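PDB 1HJQ: beta-1,4-galactanase from Humicola insolens, which hydrolyses the beta-1,4-galactosidic linkages of type I arabinogalactans as a family 53 glycoside hydrolase. Local coordinates for residues G272-I277 / L326-R331; T246-S251 / A261-V266. One frame throughout, in Å; residues are numbered along the deposited sequence.

Interaction 1: residues G272-I277 / L326-R331; sequences GQTQYI and LSVFHR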
ATOM      1  N   GLY A 272     -14.292   8.776  15.075  1.00 16.98           N
ATOM      2  CA  GLY A 272     -13.775   9.559  13.968  1.00 16.91           C
ATOM      3  C   GLY A 272     -13.089   8.715  12.909  1.00 17.39           C
ATOM      4  O   GLY A 272     -13.182   9.004  11.716  1.00 17.31           O
ATOM      5  N   GLN A 273     -12.389   7.671  13.335  1.00 17.77           N
ATOM      6  CA  GLN A 273     -11.716   6.805  12.380  1.00 18.15           C
ATOM      7  C   GLN A 273     -12.763   6.150  11.491  1.00 18.99           C
ATOM      8  O   GLN A 273     -12.603   6.094  10.273  1.00 19.91           O
ATOM      9  CB  GLN A 273     -10.906   5.722  13.100  1.00 17.46           C
ATOM     10  CG  GLN A 273      -9.708   6.239  13.883  1.00 17.29           C
ATOM     11  CD  GLN A 273      -8.860   5.115  14.449  1.00 16.36           C
ATOM     12  OE1 GLN A 273      -9.357   4.255  15.168  1.00 16.78           O
ATOM     13  NE2 GLN A 273      -7.573   5.121  14.128  1.00 15.98           N
ATOM     14  N   THR A 274     -13.835   5.657  12.106  1.00 19.60           N
ATOM     15  CA  THR A 274     -14.914   4.997  11.385  1.00 20.00           C
ATOM     16  C   THR A 274     -15.460   5.950  10.340  1.00 20.23           C
ATOM     17  O   THR A 274     -15.533   5.634   9.154  1.00 19.28           O
ATOM     18  CB  THR A 274     -16.054   4.595  12.348  1.00 21.09           C
ATOM     19  OG1 THR A 274     -15.519   3.769  13.391  1.00 22.59           O
ATOM     20  CG2 THR A 274     -17.140   3.815  11.611  1.00 21.03           C
ATOM     21  N   GLN A 275     -15.827   7.134  10.807  1.00 21.26           N
ATOM     22  CA  GLN A 275     -16.373   8.185   9.964  1.00 22.06           C
ATOM     23  C   GLN A 275     -15.445   8.484   8.783  1.00 22.43           C
ATOM     24  O   GLN A 275     -15.882   8.509   7.631  1.00 22.14           O
ATOM     25  CB  GLN A 275     -16.557   9.435  10.819  1.00 23.31           C
ATOM     26  CG  GLN A 275     -17.463  10.498  10.255  1.00 25.90           C
ATOM     27  CD  GLN A 275     -17.644  11.639  11.239  1.00 29.02           C
ATOM     28  OE1 GLN A 275     -17.849  11.414  12.441  1.00 29.80           O
ATOM     29  NE2 GLN A 275     -17.574  12.871  10.741  1.00 30.60           N
ATOM     30  N   TYR A 276     -14.162   8.699   9.073  1.00 21.72           N
ATOM     31  CA  TYR A 276     -13.191   9.013   8.031  1.00 21.56           C
ATOM     32  C   TYR A 276     -12.966   7.868   7.051  1.00 21.66           C
ATOM     33  O   TYR A 276     -12.999   8.066   5.837  1.00 21.37           O
ATOM     34  CB  TYR A 276     -11.844   9.409   8.647  1.00 20.51           C
ATOM     35  CG  TYR A 276     -10.803   9.817   7.622  1.00 19.79           C
ATOM     36  CD1 TYR A 276     -10.790  11.104   7.072  1.00 19.79           C
ATOM     37  CD2 TYR A 276      -9.829   8.914   7.202  1.00 19.74           C
ATOM     38  CE1 TYR A 276      -9.822  11.482   6.131  1.00 19.22           C
ATOM     39  CE2 TYR A 276      -8.865   9.274   6.264  1.00 19.66           C
ATOM     40  CZ  TYR A 276      -8.861  10.556   5.734  1.00 20.53           C
ATOM     41  OH  TYR A 276      -7.879  10.898   4.827  1.00 20.52           O
ATOM     42  N   ILE A 277     -12.720   6.675   7.578  1.00 21.93           N
ATOM     43  CA  ILE A 277     -12.478   5.520   6.729  1.00 22.35           C
ATOM     44  C   ILE A 277     -13.678   5.265   5.837  1.00 22.74           C
ATOM     45  O   ILE A 277     -13.532   4.872   4.685  1.00 22.77           O
ATOM     46  CB  ILE A 277     -12.184   4.260   7.571  1.00 22.57           C
ATOM     47  CG1 ILE A 277     -10.893   4.469   8.367  1.00 21.31           C
ATOM     48  CG2 ILE A 277     -12.059   3.036   6.662  1.00 21.90           C
ATOM     49  CD1 ILE A 277     -10.587   3.362   9.345  1.00 22.39           C
ATOM     50  N   LEU A 326     -12.332  -0.804  14.162  1.00 20.17           N
ATOM     51  CA  LEU A 326     -11.795  -1.813  13.255  1.00 20.74           C
ATOM     52  C   LEU A 326     -12.903  -2.525  12.473  1.00 21.25           C
ATOM     53  O   LEU A 326     -12.677  -3.009  11.362  1.00 20.30           O
ATOM     54  CB  LEU A 326     -10.989  -2.856  14.033  1.00 21.02           C
ATOM     55  CG  LEU A 326      -9.687  -3.422  13.438  1.00 23.02           C
ATOM     56  CD1 LEU A 326      -9.484  -4.857  13.952  1.00 21.45           C
ATOM     57  CD2 LEU A 326      -9.727  -3.415  11.914  1.00 22.60           C
ATOM     58  N   SER A 327     -14.098  -2.593  13.053  1.00 21.86           N
ATOM     59  CA  SER A 327     -15.207  -3.283  12.402  1.00 22.60           C
ATOM     60  C   SER A 327     -15.875  -2.461  11.313  1.00 23.07           C
ATOM     61  O   SER A 327     -16.941  -2.832  10.819  1.00 24.02           O
ATOM     62  CB  SER A 327     -16.255  -3.698  13.431  1.00 22.43           C
ATOM     63  OG  SER A 327     -16.928  -2.568  13.946  1.00 23.99           O
ATOM     64  N   VAL A 328     -15.264  -1.341  10.946  1.00 22.79           N
ATOM     65  CA  VAL A 328     -15.807  -0.502   9.884  1.00 23.20           C
ATOM     66  C   VAL A 328     -15.652  -1.259   8.557  1.00 23.54           C
ATOM     67  O   VAL A 328     -16.327  -0.966   7.570  1.00 23.52           O
ATOM     68  CB  VAL A 328     -15.061   0.864   9.789  1.00 23.10           C
ATOM     69  CG1 VAL A 328     -13.600   0.655   9.423  1.00 22.63           C
ATOM     70  CG2 VAL A 328     -15.730   1.748   8.761  1.00 22.67           C
ATOM     71  N   PHE A 329     -14.764  -2.244   8.543  1.00 23.62           N
ATOM     72  CA  PHE A 329     -14.531  -3.023   7.343  1.00 24.80           C
ATOM     73  C   PHE A 329     -15.744  -3.853   6.941  1.00 25.83           C
ATOM     74  O   PHE A 329     -15.792  -4.401   5.836  1.00 25.43           O
ATOM     75  CB  PHE A 329     -13.292  -3.893   7.526  1.00 24.56           C
ATOM     76  CG  PHE A 329     -12.009  -3.112   7.463  1.00 25.28           C
ATOM     77  CD1 PHE A 329     -11.575  -2.568   6.260  1.00 24.99           C
ATOM     78  CD2 PHE A 329     -11.258  -2.879   8.610  1.00 24.84           C
ATOM     79  CE1 PHE A 329     -10.413  -1.800   6.198  1.00 25.75           C
ATOM     80  CE2 PHE A 329     -10.099  -2.115   8.557  1.00 25.68           C
ATOM     81  CZ  PHE A 329      -9.674  -1.571   7.346  1.00 25.88           C
ATOM     82  N   HIS A 330     -16.724  -3.940   7.840  1.00 26.42           N
ATOM     83  CA  HIS A 330     -17.961  -4.660   7.548  1.00 26.81           C
ATOM     84  C   HIS A 330     -18.844  -3.732   6.709  1.00 27.54           C
ATOM     85  O   HIS A 330     -19.391  -4.138   5.688  1.00 28.19           O
ATOM     86  CB  HIS A 330     -18.721  -5.024   8.835  1.00 25.94           C
ATOM     87  CG  HIS A 330     -18.142  -6.184   9.589  1.00 24.87           C
ATOM     88  ND1 HIS A 330     -17.859  -7.395   8.996  1.00 24.52           N
ATOM     89  CD2 HIS A 330     -17.836  -6.331  10.900  1.00 24.61           C
ATOM     90  CE1 HIS A 330     -17.404  -8.237   9.906  1.00 23.85           C
ATOM     91  NE2 HIS A 330     -17.380  -7.615  11.072  1.00 24.19           N
ATOM     92  N   ARG A 331     -18.965  -2.482   7.150  1.00 28.69           N
ATOM     93  CA  ARG A 331     -19.787  -1.479   6.474  1.00 29.57           C
ATOM     94  C   ARG A 331     -19.342  -1.017   5.090  1.00 28.90           C
ATOM     95  O   ARG A 331     -20.120  -0.394   4.372  1.00 29.22           O
ATOM     96  CB  ARG A 331     -19.943  -0.242   7.366  1.00 32.21           C
ATOM     97  CG  ARG A 331     -21.018  -0.380   8.434  1.00 36.02           C
ATOM     98  CD  ARG A 331     -21.311   0.949   9.136  1.00 38.49           C
ATOM     99  NE  ARG A 331     -20.249   1.344  10.056  1.00 40.21           N
ATOM    100  CZ  ARG A 331     -19.754   0.548  10.999  1.00 41.97           C
ATOM    101  NH1 ARG A 331     -20.224  -0.688  11.144  1.00 42.59           N
ATOM    102  NH2 ARG A 331     -18.796   0.987  11.806  1.00 42.24           N
TER

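Interaction 2: residues T246-S251 / A261-V266; sequences TNWPTS and ADVRNV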
ATOM      1  N   THR A 246      -3.923   4.931   4.036  1.00 17.59           N
ATOM      2  CA  THR A 246      -4.628   6.015   4.700  1.00 17.13           C
ATOM      3  C   THR A 246      -4.693   5.732   6.193  1.00 17.31           C
ATOM      4  O   THR A 246      -4.648   4.578   6.613  1.00 17.80           O
ATOM      5  CB  THR A 246      -6.055   6.196   4.157  1.00 17.13           C
ATOM      6  OG1 THR A 246      -6.604   7.409   4.686  1.00 16.91           O
ATOM      7  CG2 THR A 246      -6.945   5.023   4.556  1.00 15.86           C
ATOM      8  N   ASN A 247      -4.790   6.793   6.983  1.00 17.05           N
ATOM      9  CA  ASN A 247      -4.856   6.689   8.434  1.00 17.31           C
ATOM     10  C   ASN A 247      -5.696   7.839   8.963  1.00 17.10           C
ATOM     11  O   ASN A 247      -5.914   8.832   8.274  1.00 17.45           O
ATOM     12  CB  ASN A 247      -3.463   6.829   9.064  1.00 19.21           C
ATOM     13  CG  ASN A 247      -2.601   5.583   8.924  1.00 20.88           C
ATOM     14  OD1 ASN A 247      -1.386   5.645   9.118  1.00 21.59           O
ATOM     15  ND2 ASN A 247      -3.217   4.451   8.609  1.00 20.74           N
ATOM     16  N   TRP A 248      -6.167   7.691  10.192  1.00 16.01           N
ATOM     17  CA  TRP A 248      -6.915   8.737  10.862  1.00 15.29           C
ATOM     18  C   TRP A 248      -6.546   8.556  12.316  1.00 15.51           C
ATOM     19  O   TRP A 248      -6.668   7.463  12.858  1.00 16.11           O
ATOM     20  CB  TRP A 248      -8.420   8.593  10.680  1.00 14.94           C
ATOM     21  CG  TRP A 248      -9.143   9.725  11.347  1.00 14.30           C
ATOM     22  CD1 TRP A 248      -9.747   9.707  12.572  1.00 14.49           C
ATOM     23  CD2 TRP A 248      -9.257  11.067  10.866  1.00 13.44           C
ATOM     24  NE1 TRP A 248     -10.226  10.956  12.886  1.00 13.62           N
ATOM     25  CE2 TRP A 248      -9.940  11.810  11.856  1.00 13.97           C
ATOM     26  CE3 TRP A 248      -8.845  11.716   9.696  1.00 13.74           C
ATOM     27  CZ2 TRP A 248     -10.221  13.172  11.708  1.00 13.43           C
ATOM     28  CZ3 TRP A 248      -9.123  13.070   9.551  1.00 12.59           C
ATOM     29  CH2 TRP A 248      -9.805  13.782  10.553  1.00 13.81           C
ATOM     30  N   PRO A 249      -6.082   9.625  12.967  1.00 15.22           N
ATOM     31  CA  PRO A 249      -5.687   9.533  14.368  1.00 15.83           C
ATOM     32  C   PRO A 249      -6.788   9.595  15.409  1.00 16.71           C
ATOM     33  O   PRO A 249      -7.824  10.207  15.196  1.00 17.52           O
ATOM     34  CB  PRO A 249      -4.706  10.689  14.508  1.00 15.63           C
ATOM     35  CG  PRO A 249      -5.309  11.721  13.623  1.00 14.59           C
ATOM     36  CD  PRO A 249      -5.727  10.939  12.405  1.00 14.93           C
ATOM     37  N   THR A 250      -6.543   8.940  16.541  1.00 18.13           N
ATOM     38  CA  THR A 250      -7.473   8.950  17.667  1.00 18.72           C
ATOM     39  C   THR A 250      -6.864   9.928  18.669  1.00 19.38           C
ATOM     40  O   THR A 250      -7.456  10.239  19.706  1.00 20.71           O
ATOM     41  CB  THR A 250      -7.571   7.587  18.336  1.00 17.29           C
ATOM     42  OG1 THR A 250      -6.334   7.296  18.990  1.00 17.42           O
ATOM     43  CG2 THR A 250      -7.866   6.517  17.303  1.00 18.40           C
ATOM     44  N   SER A 251      -5.665  10.397  18.334  1.00 19.09           N
ATOM     45  CA  SER A 251      -4.922  11.345  19.146  1.00 18.16           C
ATOM     46  C   SER A 251      -3.944  12.079  18.238  1.00 18.54           C
ATOM     47  O   SER A 251      -3.123  11.452  17.569  1.00 18.71           O
ATOM     48  CB  SER A 251      -4.150  10.609  20.238  1.00 17.69           C
ATOM     49  OG  SER A 251      -3.455  11.515  21.080  1.00 17.56           O
ATOM     50  N   ALA A 261     -10.249  21.039   5.365  1.00 22.82           N
ATOM     51  CA  ALA A 261     -11.471  21.656   5.875  1.00 23.27           C
ATOM     52  C   ALA A 261     -12.676  20.721   5.935  1.00 23.44           C
ATOM     53  O   ALA A 261     -13.541  20.875   6.800  1.00 24.20           O
ATOM     54  CB  ALA A 261     -11.815  22.878   5.040  1.00 22.65           C
ATOM     55  N   ASP A 262     -12.738  19.754   5.025  1.00 23.48           N
ATOM     56  CA  ASP A 262     -13.862  18.829   5.005  1.00 24.55           C
ATOM     57  C   ASP A 262     -13.885  17.813   6.140  1.00 25.11           C
ATOM     58  O   ASP A 262     -14.905  17.166   6.360  1.00 25.77           O
ATOM     59  CB  ASP A 262     -13.936  18.085   3.668  1.00 24.95           C
ATOM     60  CG  ASP A 262     -12.627  17.401   3.292  1.00 26.71           C
ATOM     61  OD1 ASP A 262     -11.836  17.048   4.196  1.00 27.07           O
ATOM     62  OD2 ASP A 262     -12.401  17.201   2.076  1.00 27.65           O
ATOM     63  N   VAL A 263     -12.775  17.663   6.858  1.00 25.90           N
ATOM     64  CA  VAL A 263     -12.729  16.700   7.954  1.00 27.16           C
ATOM     65  C   VAL A 263     -12.387  17.304   9.313  1.00 28.42           C
ATOM     66  O   VAL A 263     -12.212  16.578  10.287  1.00 28.24           O
ATOM     67  CB  VAL A 263     -11.727  15.552   7.663  1.00 26.82           C
ATOM     68  CG1 VAL A 263     -12.146  14.802   6.407  1.00 25.62           C
ATOM     69  CG2 VAL A 263     -10.323  16.101   7.523  1.00 26.08           C
ATOM     70  N   ARG A 264     -12.307  18.630   9.376  1.00 30.33           N
ATOM     71  CA  ARG A 264     -11.984  19.323  10.620  1.00 32.39           C
ATOM     72  C   ARG A 264     -13.087  19.180  11.664  1.00 32.71           C
ATOM     73  O   ARG A 264     -12.968  19.677  12.781  1.00 33.46           O
ATOM     74  CB  ARG A 264     -11.721  20.802  10.334  1.00 33.64           C
ATOM     75  CG  ARG A 264     -10.536  21.012   9.409  1.00 36.24           C
ATOM     76  CD  ARG A 264     -10.329  22.471   9.032  1.00 38.00           C
ATOM     77  NE  ARG A 264      -9.241  22.607   8.064  1.00 39.40           N
ATOM     78  CZ  ARG A 264      -8.867  23.752   7.502  1.00 39.15           C
ATOM     79  NH1 ARG A 264      -9.494  24.881   7.811  1.00 39.73           N
ATOM     80  NH2 ARG A 264      -7.867  23.768   6.629  1.00 38.10           N
ATOM     81  N   ASN A 265     -14.158  18.492  11.291  1.00 32.83           N
ATOM     82  CA  ASN A 265     -15.290  18.264  12.185  1.00 32.63           C
ATOM     83  C   ASN A 265     -15.209  16.854  12.740  1.00 31.15           C
ATOM     84  O   ASN A 265     -15.843  16.536  13.742  1.00 31.99           O
ATOM     85  CB  ASN A 265     -16.595  18.425  11.411  1.00 34.76           C
ATOM     86  CG  ASN A 265     -16.591  17.641  10.105  1.00 36.51           C
ATOM     87  OD1 ASN A 265     -17.257  16.604   9.977  1.00 37.70           O
ATOM     88  ND2 ASN A 265     -15.823  18.128   9.130  1.00 36.13           N
ATOM     89  N   VAL A 266     -14.430  16.011  12.068  1.00 29.20           N
ATOM     90  CA  VAL A 266     -14.252  14.623  12.470  1.00 26.45           C
ATOM     91  C   VAL A 266     -13.329  14.570  13.680  1.00 24.80           C
ATOM     92  O   VAL A 266     -12.216  15.088  13.652  1.00 24.65           O
ATOM     93  CB  VAL A 266     -13.656  13.788  11.318  1.00 26.77           C
ATOM     94  CG1 VAL A 266     -13.494  12.334  11.752  1.00 26.14           C
ATOM     95  CG2 VAL A 266     -14.558  13.888  10.087  1.00 24.95           C
TER

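Interaction 1: residues G272-I277 / L326-R331
The R331 guanidinium meets T274 at its edge: methyl CG2 of T274 lies in the plane of the group, 3.3 Å from NH2 of R331, and the two side chains cross at about a right angle. The other flat group, the ring of F329, has CD2 of L326 at its edge, also in plane, and F329 packs on Y295 of barrel strand 290-296.

T274 sorts its two branches by character. With chi1 at -56°, CG2 stands anti to the backbone N and faces the C-terminal turn, while OG1 lies beside that N and hydrogen-bonds back to the carbonyl of A270 one turn earlier in the helix. The same methyl reaches V328, 3.8 Å from its CG2, the side chains sliding past each other in opposite directions. V328 uses its second branch on I277: CG1 of V328 lies 4.0 Å from I277 CG2 and 4.1 Å from I277 CD1, touching both branches of the isoleucine. I277 in turn rests on Y295. Helix 270-286, which links strands seven and eight of the TIM barrel, is thus packed against the chain's C-terminal turn.

No hydrogen bond or salt bridge spans the two segments, which meet through methyl packing; just outside them, Q273 OE1 is hydrogen-bonded to S325 OG. The charged guanidinium stays at the exposed margin.

Interaction 2: residues T246-S251 / A261-V266
W248 holds CG anti to its backbone N (chi1 -178°), which swings the indole across to residues 261-266, and V266 answers with CG1 likewise anti to its own N (-179°), directed at the indole. CG1 of V266 comes 3.4 Å from CZ2 of W248 and 3.6 Å from CE2, approaching the ring obliquely. The carbonyl O of V266 sits at the indole edge, in its plane, 3.4 Å from CZ2 of W248. Further along the six-membered ring, V263 takes over: its CG2 lies 3.8 Å from CZ3 of W248, and the two side chains run past each other in opposite directions.

Both segments belong to the long loop that leaves barrel strand 240-245 and leads into helix 270-286 of this TIM barrel. Within it, V263 to V266 form a type I beta turn, closed by V266 N to V263 O at 2.9 Å, which presents both valines to the indole. From inside the turn, the N265 amide reaches back to D262, the residue just before it: ND2 of N265 donates to O of D262 at 3.1 Å, from well above the carbonyl plane (62° out of it).

The indole is held by more than the valines. NE1 hydrogen-bonds to the carbonyl of P267, P249 CD lies over one face, offset toward the rim, and the ring stacks with Y276 of the following helix. Replacing W248 by an alanine would probably leave V263 and V266 facing a gap, the P267 carbonyl without its indole N-H and Y276 without its stacking partner. D262 ties 261-266 to another part of the barrel, its OD2 accepting from the backbone N of L223, at the start of helix 223-237.

In the fold
Strand 240-245 ends at E245, the probable nucleophile, and the chain passes straight into 246-251. Interaction 2 closes the loop from there to 261-266, bringing it back on itself before helix 270-286 begins. Residues 272-277 near the start of that helix then open interaction 1, whose loop runs through the last barrel strand, 290-296, and closes at the C-terminal turn 326-331. The two loops follow in series, neither nesting nor crossing, with contact centres about 12 Å apart. The helix start joins them: Q273 NE2 hydrogen-bonds to the W248 carbonyl, and Q275 packs on V266. Together they tie the strand-seven loop and the C terminus to one helix.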